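Local structure of DltD domain-containing protein (Beauveria bassiana, 7D78) at residues Ala72-Phe75 and Gln76-Phe80; Lys167-Lys170 and Ala171-Gln174; Gln240-Ala243 and Trp244-Pro247; Met269-Pro272 and Glu273-Lys276. The protein probably acts as a thioesterase of the alpha/beta hydrolase fold that closes polyketide chains into medium-ring lactones. All blocks are in the same frame, centred on the assembly; numbering follows the deposited sequence.

Interaction 1 of 4, residues Ala72-Phe75 and Gln76-Phe80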
# COMPACT_ATOMS: atom_id res chain seq x y z
N ALA A 72 12.20 12.11 24.64
CA ALA A 72 10.88 12.24 25.26
C ALA A 72 10.96 12.93 26.62
O ALA A 72 10.07 13.71 26.98
CB ALA A 72 10.23 10.88 25.41
N GLU A 73 12.00 12.61 27.41
CA GLU A 73 12.17 13.27 28.70
C GLU A 73 12.34 14.77 28.54
O GLU A 73 11.78 15.56 29.31
CB GLU A 73 13.38 12.68 29.43
CG GLU A 73 13.23 11.20 29.76
CD GLU A 73 14.49 10.61 30.38
OE1 GLU A 73 15.39 11.39 30.76
OE2 GLU A 73 14.58 9.37 30.49
N THR A 74 13.11 15.20 27.53
CA THR A 74 13.27 16.63 27.26
C THR A 74 11.94 17.24 26.83
O THR A 74 11.56 18.31 27.32
CB THR A 74 14.33 16.86 26.19
OG1 THR A 74 15.60 16.39 26.66
CG2 THR A 74 14.45 18.35 25.85
N PHE A 75 11.23 16.58 25.92
CA PHE A 75 9.92 17.07 25.50
C PHE A 75 9.00 17.21 26.71
O PHE A 75 8.34 18.24 26.88
CB PHE A 75 9.30 16.11 24.48
CG PHE A 75 9.89 16.21 23.10
CD1 PHE A 75 10.64 17.31 22.71
CD2 PHE A 75 9.68 15.19 22.17
CE1 PHE A 75 11.17 17.40 21.43
CE2 PHE A 75 10.21 15.26 20.89
CZ PHE A 75 10.96 16.36 20.51
N GLN A 76 8.98 16.20 27.57
CA GLN A 76 8.13 16.25 28.76
C GLN A 76 8.50 17.41 29.67
O GLN A 76 7.63 18.08 30.22
CB GLN A 76 8.23 14.93 29.51
CG GLN A 76 7.41 14.88 30.77
CD GLN A 76 7.71 13.63 31.57
OE1 GLN A 76 8.86 13.25 31.74
NE2 GLN A 76 6.66 12.98 32.05
N SER A 77 9.80 17.65 29.86
CA SER A 77 10.22 18.73 30.75
C SER A 77 9.92 20.10 30.16
O SER A 77 9.91 21.09 30.91
CB SER A 77 11.71 18.63 31.06
OG SER A 77 12.48 18.97 29.93
N GLN A 78 9.69 20.20 28.85
CA GLN A 78 9.30 21.45 28.23
C GLN A 78 7.79 21.56 28.03
O GLN A 78 7.32 22.46 27.34
CB GLN A 78 10.04 21.62 26.90
CG GLN A 78 11.54 21.80 27.10
CD GLN A 78 12.28 22.14 25.83
OE1 GLN A 78 11.72 22.72 24.90
NE2 GLN A 78 13.56 21.78 25.78
N GLY A 79 7.02 20.67 28.65
CA GLY A 79 5.57 20.79 28.65
C GLY A 79 4.83 20.00 27.60
O GLY A 79 3.64 20.26 27.38
N PHE A 80 5.47 19.03 26.95
CA PHE A 80 4.84 18.22 25.91
C PHE A 80 4.60 16.80 26.42
O PHE A 80 5.57 16.09 26.73
CB PHE A 80 5.71 18.17 24.65
CG PHE A 80 5.90 19.50 23.98
CD1 PHE A 80 4.97 19.96 23.06
CD2 PHE A 80 7.01 20.28 24.26
CE1 PHE A 80 5.14 21.19 22.43
CE2 PHE A 80 7.19 21.51 23.63
CZ PHE A 80 6.25 21.97 22.72
O HOH W 1 11.02 14.74 31.81
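S77 keeps its hydroxyl between its own backbone N and carbonyl carbon (chi1 72°), which folds OG back along the helix to donate to T74 O over 2.8 Å. The carbonyl is met well off its axis, at a C=O...OG angle of 118°. F75 and F80 both place CG beside the backbone N, and their CB atoms meet at 4.1 Å before the rings diverge. F75 O lies at the edge of the F80 ring and in its plane, 3.6 Å from F80 CD2. The same oxygen accepts F80 N at 3.0 Å, with the donor above the carbonyl plane, and takes a weak bond from Q78 N.

T74 and Q78 run side by side, with T74 CG2 touching Q78 NE2 at 3.5 Å; the Q78 amide is held by T313 and D310 on helix 305-319. On another side of the helix a water donates to both E73 O and Q76 OE1, lying 2.6 Å from Q76 OE1. That amide is pinned from its other end too, since Q76 NE2 bonds to A46 O and S26 O.

G79 has a positive phi of 97°, and its N reaches Q76 O at 3.1 Å inside the wider loop closed by F80 N to F75 O. This is a Schellman motif: it ends helix 68-77 and turns the chain into strand 81-86, completing the beta-alpha-beta crossover that starts from strand 51-57.

Interaction 2 of 4, residues Lys167-Lys170 and Ala171-Gln174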
# COMPACT_ATOMS: atom_id res chain seq x y z
N LYS A 167 19.08 -5.05 -7.92
CA LYS A 167 18.68 -6.11 -7.00
C LYS A 167 17.21 -6.46 -7.10
O LYS A 167 16.77 -7.46 -6.51
CB LYS A 167 19.00 -5.70 -5.56
CG LYS A 167 20.49 -5.52 -5.25
CD LYS A 167 20.72 -5.52 -3.74
CE LYS A 167 21.86 -6.44 -3.36
NZ LYS A 167 23.10 -6.07 -4.13
N ARG A 168 16.43 -5.65 -7.82
CA ARG A 168 14.98 -5.76 -7.78
C ARG A 168 14.50 -7.16 -8.16
O ARG A 168 13.77 -7.80 -7.40
CB ARG A 168 14.36 -4.71 -8.71
CG ARG A 168 12.92 -4.42 -8.47
CD ARG A 168 12.32 -3.72 -9.69
NE ARG A 168 12.32 -4.61 -10.86
CZ ARG A 168 12.12 -4.21 -12.12
NH1 ARG A 168 11.91 -2.93 -12.39
NH2 ARG A 168 12.14 -5.10 -13.10
N ASP A 169 14.87 -7.63 -9.36
CA ASP A 169 14.24 -8.85 -9.86
C ASP A 169 14.57 -10.06 -8.98
O ASP A 169 13.71 -10.92 -8.76
CB ASP A 169 14.63 -9.10 -11.32
CG ASP A 169 14.00 -8.09 -12.26
OD1 ASP A 169 12.95 -7.51 -11.91
OD2 ASP A 169 14.57 -7.87 -13.35
N LYS A 170 15.80 -10.13 -8.47
CA LYS A 170 16.15 -11.25 -7.60
C LYS A 170 15.39 -11.19 -6.29
O LYS A 170 14.92 -12.21 -5.78
CB LYS A 170 17.66 -11.27 -7.35
CG LYS A 170 18.46 -11.66 -8.59
CD LYS A 170 19.90 -12.04 -8.24
CE LYS A 170 20.66 -12.47 -9.48
NZ LYS A 170 21.95 -13.15 -9.15
N ALA A 171 15.25 -9.99 -5.71
CA ALA A 171 14.44 -9.84 -4.50
C ALA A 171 12.98 -10.21 -4.75
O ALA A 171 12.35 -10.87 -3.91
CB ALA A 171 14.54 -8.41 -3.96
N PHE A 172 12.40 -9.75 -5.87
CA PHE A 172 11.03 -10.13 -6.20
C PHE A 172 10.90 -11.64 -6.30
O PHE A 172 9.92 -12.23 -5.82
CB PHE A 172 10.59 -9.49 -7.52
CG PHE A 172 10.29 -8.02 -7.42
CD1 PHE A 172 10.34 -7.35 -6.20
CD2 PHE A 172 9.97 -7.29 -8.57
CE1 PHE A 172 10.06 -5.98 -6.11
CE2 PHE A 172 9.69 -5.93 -8.49
CZ PHE A 172 9.74 -5.27 -7.26
N LEU A 173 11.87 -12.30 -6.94
CA LEU A 173 11.83 -13.75 -7.06
C LEU A 173 11.86 -14.41 -5.68
O LEU A 173 11.11 -15.36 -5.42
CB LEU A 173 13.00 -14.23 -7.91
CG LEU A 173 13.03 -15.73 -8.19
CD1 LEU A 173 11.70 -16.20 -8.83
CD2 LEU A 173 14.22 -16.04 -9.09
N GLN A 174 12.71 -13.90 -4.79
CA GLN A 174 12.80 -14.45 -3.44
C GLN A 174 11.48 -14.28 -2.69
O GLN A 174 11.05 -15.18 -1.96
CB GLN A 174 13.94 -13.74 -2.69
CG GLN A 174 14.45 -14.39 -1.39
CD GLN A 174 15.51 -13.51 -0.71
OE1 GLN A 174 15.83 -12.43 -1.19
NE2 GLN A 174 16.07 -13.99 0.40
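A171 N reaches K167 O at 3.1 Å and F172 N reaches R168 O at 2.8 Å, both nearly straight, as regular alpha-helical bonds that put R168 and F172 on the same side one turn apart. With CG of R168 anti to the backbone N (chi1 -162°), the chain runs over one face of the F172 ring. R168 CG makes a CH-pi contact, 3.8 Å from the centroid of the F172 ring and displaced toward its rim. A bend at chi3 then carries the guanidinium on, its plane only 4° from that of the ring.

The guanidinium grips D169 side-on, with two nitrogens on a single oxygen: R168 NH2 meets D169 OD1 at 2.8 Å, on the syn side of the carboxylate, and R168 NE comes from above its plane at 3.1 Å. In the second subunit D255 pairs with R168, and K256 with D169 OD2. Putting an alanine in place of R168 removes the guanidinium and CG, which would probably leave D169 OD1 without its two-nitrogen grip, D255 of the second subunit with one cationic mate fewer, and F172 without its CH-pi partner.

K170, on another side, has its side chain about 3 Å from a sodium ion, in a site that also includes E166. The whole is an i to i+4 Arg-Phe pair on helix 168-183, built into the subunit interface.

Interaction 3 of 4, residues Gln240-Ala243 and Trp244-Pro247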
# COMPACT_ATOMS: atom_id res chain seq x y z
N GLN A 240 8.11 -6.86 0.19
CA GLN A 240 6.94 -6.72 -0.67
C GLN A 240 6.19 -5.43 -0.35
O GLN A 240 5.78 -4.69 -1.26
CB GLN A 240 6.02 -7.93 -0.51
CG GLN A 240 4.72 -7.85 -1.31
CD GLN A 240 4.96 -7.84 -2.80
OE1 GLN A 240 5.00 -6.78 -3.45
NE2 GLN A 240 5.13 -9.02 -3.37
N LYS A 241 5.99 -5.14 0.94
CA LYS A 241 5.34 -3.88 1.32
C LYS A 241 6.15 -2.68 0.85
O LYS A 241 5.59 -1.68 0.40
CB LYS A 241 5.15 -3.84 2.84
CG LYS A 241 4.48 -5.09 3.44
CD LYS A 241 3.17 -5.40 2.70
CE LYS A 241 2.54 -6.70 3.18
NZ LYS A 241 1.24 -6.97 2.46
N LEU A 242 7.48 -2.76 0.95
CA LEU A 242 8.31 -1.65 0.50
C LEU A 242 8.29 -1.51 -1.01
O LEU A 242 8.48 -0.40 -1.53
CB LEU A 242 9.76 -1.84 0.99
CG LEU A 242 9.94 -1.92 2.51
CD1 LEU A 242 11.41 -1.98 2.85
CD2 LEU A 242 9.27 -0.71 3.19
N ALA A 243 8.04 -2.60 -1.75
CA ALA A 243 7.96 -2.49 -3.20
C ALA A 243 6.75 -1.66 -3.62
O ALA A 243 6.82 -0.90 -4.59
CB ALA A 243 7.88 -3.88 -3.84
N TRP A 244 5.64 -1.82 -2.90
CA TRP A 244 4.40 -1.12 -3.19
C TRP A 244 4.48 0.36 -2.81
O TRP A 244 3.90 1.21 -3.49
CB TRP A 244 3.23 -1.75 -2.43
CG TRP A 244 2.85 -3.20 -2.70
CD1 TRP A 244 2.38 -4.09 -1.77
CD2 TRP A 244 2.85 -3.90 -3.96
NE1 TRP A 244 2.09 -5.29 -2.37
CE2 TRP A 244 2.37 -5.20 -3.71
CE3 TRP A 244 3.21 -3.55 -5.26
CZ2 TRP A 244 2.25 -6.16 -4.71
CZ3 TRP A 244 3.08 -4.49 -6.26
CH2 TRP A 244 2.61 -5.79 -5.98
N TRP A 245 5.18 0.66 -1.72
CA TRP A 245 5.17 1.99 -1.11
C TRP A 245 5.82 3.01 -2.03
O TRP A 245 6.94 2.81 -2.51
CB TRP A 245 5.92 1.95 0.21
CG TRP A 245 5.63 3.05 1.18
CD1 TRP A 245 4.50 3.82 1.27
CD2 TRP A 245 6.49 3.49 2.25
NE1 TRP A 245 4.60 4.70 2.33
CE2 TRP A 245 5.82 4.52 2.94
CE3 TRP A 245 7.77 3.10 2.68
CZ2 TRP A 245 6.38 5.17 4.04
CZ3 TRP A 245 8.32 3.73 3.78
CH2 TRP A 245 7.62 4.75 4.45
N GLN A 246 5.12 4.12 -2.26
CA GLN A 246 5.65 5.24 -3.04
C GLN A 246 5.60 6.50 -2.18
O GLN A 246 4.78 7.39 -2.42
CB GLN A 246 4.85 5.42 -4.33
CG GLN A 246 4.70 4.11 -5.12
CD GLN A 246 6.02 3.63 -5.65
OE1 GLN A 246 6.84 4.44 -6.07
NE2 GLN A 246 6.24 2.31 -5.62
N PRO A 247 6.46 6.60 -1.16
CA PRO A 247 6.30 7.68 -0.17
C PRO A 247 6.54 9.06 -0.73
O PRO A 247 5.92 10.03 -0.26
CB PRO A 247 7.33 7.33 0.91
CG PRO A 247 8.34 6.48 0.21
CD PRO A 247 7.58 5.70 -0.83
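Q240 sets its amide oxygen over one face of the W244 indole, near the rim, with the rest of the amide beyond the edge and the two planes 22° apart. The oxygen does the touching: Q240 OE1 sits 3.0 Å above the indole plane of W244 and comes to 3.1 Å from both CE2 and CZ2. A bend at chi2 (65°) swings the amide so that OE1 comes over the rim. Although Q240 OE1 also comes near W244 NE1, the angle is too poor for a hydrogen bond.

The indole N-H turns instead to E108 OE2 of the second subunit, and K241 NZ makes a salt bridge to that same oxygen. A phenylalanine in place of W244 lacks the ring N-H and the second ring, which would probably leave E108 OE2 of the second subunit with K241 but without its indole donor, and Q240 OE1 with less ring to lie against.

W245 points quite differently. L242 meets it at an angle, CD2 to W245 CE3 being 4.1 Å, while P247 CB lies 3.8 Å above one face of the W245 ring; F135 and F162 pack around the same indole. A backbone bond from W245 N to K241 O (3.2 Å) and a weak side-chain bond from Q246 NE2 to W244 O hold the turn.

Chemically, W244 and K241 bring an N-H and a positive charge to one carboxylate oxygen across the interface, which would be expected to favour its ionised form.

Interaction 4 of 4, residues Met269-Pro272 and Glu273-Lys276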
# COMPACT_ATOMS: atom_id res chain seq x y z
N MET A 269 22.89 6.42 5.04
CA MET A 269 21.76 5.50 4.86
C MET A 269 20.60 6.08 4.08
O MET A 269 19.92 5.34 3.36
CB MET A 269 21.22 4.98 6.21
CG MET A 269 22.02 3.84 6.86
SD MET A 269 21.92 3.81 8.66
CE MET A 269 20.52 2.79 9.04
N SER A 270 20.31 7.36 4.24
CA SER A 270 19.30 8.05 3.43
C SER A 270 19.99 9.24 2.77
O SER A 270 20.38 10.19 3.47
CB SER A 270 18.13 8.50 4.30
OG SER A 270 17.22 9.30 3.56
N PRO A 271 20.18 9.22 1.46
CA PRO A 271 20.92 10.31 0.79
C PRO A 271 20.36 11.68 1.16
O PRO A 271 19.16 11.94 0.97
CB PRO A 271 20.71 10.01 -0.70
CG PRO A 271 20.58 8.51 -0.73
CD PRO A 271 19.84 8.13 0.53
N PRO A 272 21.19 12.56 1.73
CA PRO A 272 20.71 13.91 2.06
C PRO A 272 20.06 14.63 0.89
O PRO A 272 19.08 15.36 1.11
CB PRO A 272 21.99 14.62 2.53
CG PRO A 272 22.81 13.53 3.13
CD PRO A 272 22.54 12.30 2.26
N GLU A 273 20.54 14.46 -0.34
CA GLU A 273 19.90 15.17 -1.45
C GLU A 273 18.50 14.62 -1.73
O GLU A 273 17.65 15.35 -2.25
CB GLU A 273 20.76 15.11 -2.71
CG GLU A 273 20.57 16.32 -3.64
CD GLU A 273 21.28 17.59 -3.15
OE1 GLU A 273 22.20 17.48 -2.31
OE2 GLU A 273 20.91 18.69 -3.62
N GLU A 274 18.25 13.34 -1.41
CA GLU A 274 16.90 12.81 -1.52
C GLU A 274 15.98 13.44 -0.48
O GLU A 274 14.82 13.77 -0.78
CB GLU A 274 16.91 11.28 -1.34
CG GLU A 274 15.76 10.57 -2.02
CD GLU A 274 15.95 9.06 -2.08
OE1 GLU A 274 16.58 8.50 -1.16
OE2 GLU A 274 15.47 8.43 -3.05
N GLN A 275 16.48 13.62 0.74
CA GLN A 275 15.71 14.30 1.77
C GLN A 275 15.44 15.75 1.38
O GLN A 275 14.30 16.22 1.48
CB GLN A 275 16.46 14.23 3.11
CG GLN A 275 16.87 12.81 3.54
CD GLN A 275 17.56 12.78 4.88
OE1 GLN A 275 17.23 13.55 5.78
NE2 GLN A 275 18.54 11.89 5.03
N LYS A 276 16.47 16.45 0.90
CA LYS A 276 16.30 17.84 0.48
C LYS A 276 15.32 17.97 -0.68
O LYS A 276 14.52 18.91 -0.72
CB LYS A 276 17.66 18.42 0.09
CG LYS A 276 18.56 18.72 1.27
CD LYS A 276 20.02 18.80 0.84
CE LYS A 276 20.89 19.31 1.98
NZ LYS A 276 22.35 19.15 1.72
O HOH W 2 15.95 8.26 1.40
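Q275 N and E274 N both turn to P271 O, the carbonyl at the N-cap position of helix 272-281. The bond from Q275 N is 3.2 Å long and lies in the carbonyl plane of P271; that from E274 N is weak. One residue on, K276 N donates to P272 O at 2.8 Å. P272 itself, in the first turn, has no N-H to satisfy.

Among side-chain bonds, Q275 NE2 donates to S270 O at 3.0 Å, from above the carbonyl plane (49° out of it) yet with the oxygen close to the glutamine's own amide plane. CG of Q275 stands beside the backbone N (chi1 -53°), and the extended chain beyond it carries the amide back to S270. Its oxygen is held by T263 OG1. A water joins the other pair, donating to S270 OG and to E274 OE1, 2.6 Å from the latter; S270 OG is also bonded to P158 O, and E274 OE2 forms a salt bridge with K248.

Van der Waals contact is lighter: P271 and E274 lie alongside each other, with P271 CB 4.1 Å from E274 CB.

Q275 NE2 also bonds to D267 OD2, while S270 N and M269 N reach D267 OD1. D267 is probably the acid of a Ser-His-Asp triad, so the turn and the start of the helix together supply N-H donors to both its carboxylate oxygens and, as second shell, are likely to fix their orientation.

Interactions 2 and 3 form a pair: their centres are 14 Å apart, and F172 CE1 packs on A243 CB at 3.8 Å, joining helix 168-183 to helix 238-244. Both also reach the second subunit. Interaction 4 comes within about 8 Å of interaction 3, nearest atoms, and both lie close to the probable active site: the side chain of Q275 touches the likely triad, while those of W245 and S270 lie near the probable nucleophile elbow without touching it. Interaction 1 stands apart on a helix that covers the central sheet, its centre 44 Å from that of interaction 2, on the opposite side of the chain's centre. The sodium ion belongs to interaction 2; the side chain of A243 is about 13 Å from it.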